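Xylose isomerase-like TIM barrel domain-containing protein (Thermus thermophilus, PDB 3AYV) is of uncertain function but binds zinc ions in a TIM barrel related to AP endonucleases and may help protect the cell against oxidative stress. Local coordinates at residues A[30-41]-A[77-88]. Sequence-based numbering, arbitrary orientation.
Sequences LDPALLEEDALF and RLLFGLDRAAEL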
loop_
_atom_site.group_PDB
_atom_site.type_symbol
_atom_site.label_atom_id
_atom_site.label_comp_id
_atom_site.label_asym_id
_atom_site.label_seq_id
_atom_site.Cartn_x
_atom_site.Cartn_y
_atom_site.Cartn_z
ATOM N N LEU A 30 5.223 -7.898 -4.523
ATOM C CA LEU A 30 6.363 -8.791 -4.631
ATOM C C LEU A 30 6.036 -10.147 -3.983
ATOM O O LEU A 30 6.342 -10.361 -2.801
ATOM C CB LEU A 30 7.623 -8.137 -4.031
ATOM C CG LEU A 30 7.966 -6.742 -4.580
ATOM C CD1 LEU A 30 9.256 -6.194 -3.932
ATOM C CD2 LEU A 30 8.159 -6.795 -6.092
ATOM N N ASP A 31 5.415 -11.038 -4.770
ATOM C CA ASP A 31 5.136 -12.430 -4.344
ATOM C C ASP A 31 6.365 -13.005 -3.632
ATOM O O ASP A 31 7.473 -13.092 -4.212
ATOM C CB ASP A 31 4.783 -13.360 -5.539
ATOM C CG ASP A 31 3.602 -12.877 -6.358
ATOM O OD1 ASP A 31 3.712 -11.832 -7.043
ATOM O OD2 ASP A 31 2.555 -13.570 -6.349
ATOM N N PRO A 32 6.207 -13.372 -2.347
ATOM C CA PRO A 32 7.345 -13.932 -1.600
ATOM C C PRO A 32 7.989 -15.146 -2.301
ATOM O O PRO A 32 9.206 -15.283 -2.271
ATOM C CB PRO A 32 6.700 -14.383 -0.273
ATOM C CG PRO A 32 5.492 -13.513 -0.123
ATOM C CD PRO A 32 5.013 -13.178 -1.505
ATOM N N ALA A 33 7.175 -16.010 -2.898
ATOM C CA ALA A 33 7.677 -17.189 -3.613
ATOM C C ALA A 33 8.582 -16.822 -4.800
ATOM O O ALA A 33 9.375 -17.658 -5.246
ATOM C CB ALA A 33 6.526 -18.055 -4.104
ATOM N N LEU A 34 8.451 -15.590 -5.296
ATOM C CA LEU A 34 9.159 -15.139 -6.495
ATOM C C LEU A 34 10.315 -14.192 -6.234
ATOM O O LEU A 34 10.915 -13.692 -7.188
ATOM C CB LEU A 34 8.199 -14.501 -7.486
ATOM C CG LEU A 34 7.038 -15.349 -7.985
ATOM C CD1 LEU A 34 6.178 -14.547 -8.967
ATOM C CD2 LEU A 34 7.501 -16.703 -8.597
ATOM N N LEU A 35 10.657 -13.971 -4.964
ATOM C CA LEU A 35 11.653 -12.959 -4.613
ATOM C C LEU A 35 13.045 -13.249 -5.165
ATOM O O LEU A 35 13.778 -12.323 -5.484
ATOM C CB LEU A 35 11.717 -12.705 -3.099
ATOM C CG LEU A 35 10.604 -11.800 -2.545
ATOM C CD1 LEU A 35 10.573 -11.868 -1.001
ATOM C CD2 LEU A 35 10.765 -10.337 -3.026
ATOM N N GLU A 36 13.384 -14.529 -5.287
ATOM C CA GLU A 36 14.711 -14.938 -5.758
ATOM C C GLU A 36 14.796 -15.098 -7.291
ATOM O O GLU A 36 15.834 -15.487 -7.817
ATOM C CB GLU A 36 15.122 -16.248 -5.066
ATOM C CG GLU A 36 14.956 -16.244 -3.535
ATOM C CD GLU A 36 16.251 -16.126 -2.752
ATOM O OE1 GLU A 36 16.490 -17.024 -1.912
ATOM O OE2 GLU A 36 17.023 -15.148 -2.940
ATOM N N GLU A 37 13.722 -14.801 -8.006
ATOM C CA GLU A 37 13.677 -15.050 -9.455
ATOM C C GLU A 37 14.227 -13.857 -10.251
ATOM O O GLU A 37 13.460 -13.044 -10.771
ATOM C CB GLU A 37 12.245 -15.367 -9.886
ATOM C CG GLU A 37 11.633 -16.578 -9.176
ATOM C CD GLU A 37 12.494 -17.825 -9.307
ATOM O OE1 GLU A 37 12.687 -18.292 -10.451
ATOM O OE2 GLU A 37 12.986 -18.329 -8.266
ATOM N N ASP A 38 15.555 -13.774 -10.326
ATOM C CA ASP A 38 16.264 -12.687 -11.019
ATOM C C ASP A 38 15.699 -12.308 -12.384
ATOM O O ASP A 38 15.569 -11.128 -12.688
ATOM C CB ASP A 38 17.738 -13.038 -11.199
ATOM C CG ASP A 38 18.538 -12.934 -9.917
ATOM O OD1 ASP A 38 17.977 -12.656 -8.833
ATOM O OD2 ASP A 38 19.762 -13.141 -9.995
ATOM N N ALA A 39 15.386 -13.312 -13.205
ATOM C CA ALA A 39 14.945 -13.096 -14.584
ATOM C C ALA A 39 13.617 -12.350 -14.667
ATOM O O ALA A 39 13.415 -11.540 -15.583
ATOM C CB ALA A 39 14.868 -14.428 -15.344
ATOM N N LEU A 40 12.717 -12.612 -13.709
ATOM C CA LEU A 40 11.415 -11.946 -13.695
ATOM C C LEU A 40 11.533 -10.444 -13.433
ATOM O O LEU A 40 10.747 -9.652 -13.960
ATOM C CB LEU A 40 10.465 -12.588 -12.673
ATOM C CG LEU A 40 9.870 -13.982 -12.913
ATOM C CD1 LEU A 40 9.070 -14.363 -11.674
ATOM C CD2 LEU A 40 8.993 -14.082 -14.164
ATOM N N PHE A 41 12.526 -10.068 -12.628
ATOM C CA PHE A 41 12.795 -8.663 -12.315
ATOM C C PHE A 41 13.468 -7.961 -13.498
ATOM O O PHE A 41 13.127 -6.815 -13.840
ATOM C CB PHE A 41 13.635 -8.553 -11.041
ATOM C CG PHE A 41 12.864 -8.889 -9.801
ATOM C CD1 PHE A 41 12.092 -7.915 -9.162
ATOM C CD2 PHE A 41 12.856 -10.190 -9.308
ATOM C CE1 PHE A 41 11.339 -8.234 -8.020
ATOM C CE2 PHE A 41 12.109 -10.519 -8.171
ATOM C CZ PHE A 41 11.346 -9.529 -7.531
ATOM N N ARG A 77 12.079 -10.370 4.668
ATOM C CA ARG A 77 11.123 -10.087 3.590
ATOM C C ARG A 77 11.059 -8.590 3.215
ATOM O O ARG A 77 11.031 -8.233 2.001
ATOM C CB ARG A 77 9.717 -10.583 3.971
ATOM C CG ARG A 77 9.565 -12.112 3.958
ATOM C CD ARG A 77 9.441 -12.625 2.554
ATOM N NE ARG A 77 9.167 -14.066 2.461
ATOM C CZ ARG A 77 10.005 -14.970 1.971
ATOM N NH1 ARG A 77 11.219 -14.613 1.544
ATOM N NH2 ARG A 77 9.623 -16.235 1.889
ATOM N N LEU A 78 10.994 -7.716 4.229
ATOM C CA LEU A 78 10.939 -6.285 3.969
ATOM C C LEU A 78 12.253 -5.768 3.333
ATOM O O LEU A 78 12.215 -5.029 2.350
ATOM C CB LEU A 78 10.630 -5.495 5.249
ATOM C CG LEU A 78 9.244 -5.805 5.843
ATOM C CD1 LEU A 78 9.072 -4.983 7.102
ATOM C CD2 LEU A 78 8.123 -5.462 4.826
ATOM N N LEU A 79 13.378 -6.184 3.888
ATOM C CA LEU A 79 14.704 -5.753 3.391
ATOM C C LEU A 79 14.991 -6.254 1.963
ATOM O O LEU A 79 15.438 -5.474 1.097
ATOM C CB LEU A 79 15.798 -6.175 4.369
ATOM C CG LEU A 79 15.777 -5.490 5.750
ATOM C CD1 LEU A 79 16.839 -6.142 6.641
ATOM C CD2 LEU A 79 16.012 -3.981 5.645
ATOM N N PHE A 80 14.683 -7.515 1.697
ATOM C CA PHE A 80 14.895 -8.067 0.360
ATOM C C PHE A 80 13.945 -7.440 -0.649
ATOM O O PHE A 80 14.360 -7.056 -1.761
ATOM C CB PHE A 80 14.810 -9.595 0.348
ATOM C CG PHE A 80 15.469 -10.214 -0.866
ATOM C CD1 PHE A 80 16.708 -9.740 -1.311
ATOM C CD2 PHE A 80 14.845 -11.220 -1.575
ATOM C CE1 PHE A 80 17.322 -10.288 -2.442
ATOM C CE2 PHE A 80 15.459 -11.788 -2.709
ATOM C CZ PHE A 80 16.680 -11.324 -3.137
ATOM N N GLY A 81 12.683 -7.269 -0.241
ATOM C CA GLY A 81 11.689 -6.586 -1.056
ATOM C C GLY A 81 12.173 -5.180 -1.422
ATOM O O GLY A 81 11.969 -4.729 -2.563
ATOM N N LEU A 82 12.810 -4.495 -0.467
ATOM C CA LEU A 82 13.337 -3.143 -0.752
ATOM C C LEU A 82 14.474 -3.220 -1.787
ATOM O O LEU A 82 14.538 -2.390 -2.694
ATOM C CB LEU A 82 13.799 -2.408 0.517
ATOM C CG LEU A 82 12.711 -1.755 1.385
ATOM C CD1 LEU A 82 13.318 -1.285 2.692
ATOM C CD2 LEU A 82 11.958 -0.596 0.668
ATOM N N ASP A 83 15.352 -4.207 -1.655
ATOM C CA ASP A 83 16.390 -4.451 -2.699
ATOM C C ASP A 83 15.784 -4.579 -4.097
ATOM O O ASP A 83 16.239 -3.934 -5.063
ATOM C CB ASP A 83 17.209 -5.698 -2.384
ATOM C CG ASP A 83 18.137 -5.516 -1.206
ATOM O OD1 ASP A 83 18.496 -4.361 -0.872
ATOM O OD2 ASP A 83 18.511 -6.544 -0.597
ATOM N N ARG A 84 14.762 -5.417 -4.217
ATOM C CA ARG A 84 14.053 -5.592 -5.481
ATOM C C ARG A 84 13.351 -4.333 -5.986
ATOM O O ARG A 84 13.335 -4.064 -7.197
ATOM C CB ARG A 84 13.057 -6.761 -5.369
ATOM C CG ARG A 84 13.718 -8.126 -5.221
ATOM C CD ARG A 84 14.657 -8.481 -6.396
ATOM N NE ARG A 84 14.948 -9.918 -6.437
ATOM C CZ ARG A 84 15.810 -10.481 -7.275
ATOM N NH1 ARG A 84 16.513 -9.718 -8.131
ATOM N NH2 ARG A 84 15.981 -11.802 -7.256
ATOM N N ALA A 85 12.745 -3.573 -5.070
ATOM C CA ALA A 85 12.106 -2.306 -5.395
ATOM C C ALA A 85 13.110 -1.371 -6.065
ATOM O O ALA A 85 12.812 -0.759 -7.100
ATOM C CB ALA A 85 11.536 -1.656 -4.111
ATOM N N ALA A 86 14.306 -1.294 -5.490
ATOM C CA ALA A 86 15.364 -0.399 -5.993
ATOM C C ALA A 86 15.824 -0.850 -7.374
ATOM O O ALA A 86 16.048 -0.017 -8.260
ATOM C CB ALA A 86 16.543 -0.367 -5.020
ATOM N N GLU A 87 15.945 -2.163 -7.551
ATOM C CA GLU A 87 16.293 -2.762 -8.823
ATOM C C GLU A 87 15.269 -2.425 -9.919
ATOM O O GLU A 87 15.638 -2.189 -11.086
ATOM C CB GLU A 87 16.469 -4.279 -8.661
ATOM C CG GLU A 87 16.631 -5.039 -9.975
ATOM C CD GLU A 87 16.872 -6.536 -9.792
ATOM O OE1 GLU A 87 16.767 -7.045 -8.642
ATOM O OE2 GLU A 87 17.172 -7.193 -10.818
ATOM N N LEU A 88 13.992 -2.388 -9.549
ATOM C CA LEU A 88 12.935 -2.036 -10.480
ATOM C C LEU A 88 12.789 -0.531 -10.646
ATOM O O LEU A 88 11.929 -0.081 -11.406
ATOM C CB LEU A 88 11.595 -2.637 -10.022
ATOM C CG LEU A 88 11.486 -4.165 -9.992
ATOM C CD1 LEU A 88 10.226 -4.524 -9.216
ATOM C CD2 LEU A 88 11.437 -4.741 -11.413
HETATM O O HOH W 1 17.959 -9.681 -10.781
#
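Arg84 lies flat on the ring of Phe41, the guanidinium and ring planes only 10° apart. The overlap is graded along the side chain: Arg84 CD sits over the middle of the ring, 3.5 Å from its centroid, a CH-pi contact, whereas the off-centre CZ, 4.2 Å from the same centroid, makes a cation-pi contact. A bend at chi2 (-59°) turns the arginine chain across the phenyl face instead of letting it run straight outward.

The hydrogen bonds to protein partners run along the guanidinium edge. NE and NH2 grip a single acceptor side-on, Leu35 O, with Arg84 NE 2.8 Å from it and nearly in line with the carbonyl. Arg84 NH2 also meets Asp38 OD1 at 2.7 Å in a nearly straight salt bridge (166° at the hydrogen), although carboxylate and guanidinium planes stand nearly perpendicular. On the same helix, Glu87 OE1 offers its syn lone pair to Arg84 NH1, and a water links Arg84 NH1 to Glu87 OE2. Partners along the edge and the phenyl against one face fix the rotation of the group. With an alanine at Arg84, Asp38 would probably lose its salt-bridge mate, Leu35 O both donors described here, and the Phe41 ring the cover on one face.

In the TIM barrel this joins two neighbouring outer helices, 38-47 and 68-87, together with the loop that leads from strand 25-29 into the first. Nearer the barrel, Leu88 CD1 approaches the Phe41 edge, 3.9 Å from CD1 of that ring, while Leu88 also touches Leu52 of strand 52-55. Leu30 CD1 reaches the helix backbone at Gly81 O (3.4 Å). Leu35 CB packs on Phe80 CD2 at 3.8 Å, and Pro32 CB lies over one face of the Arg77 guanidinium, 3.7 Å from NE.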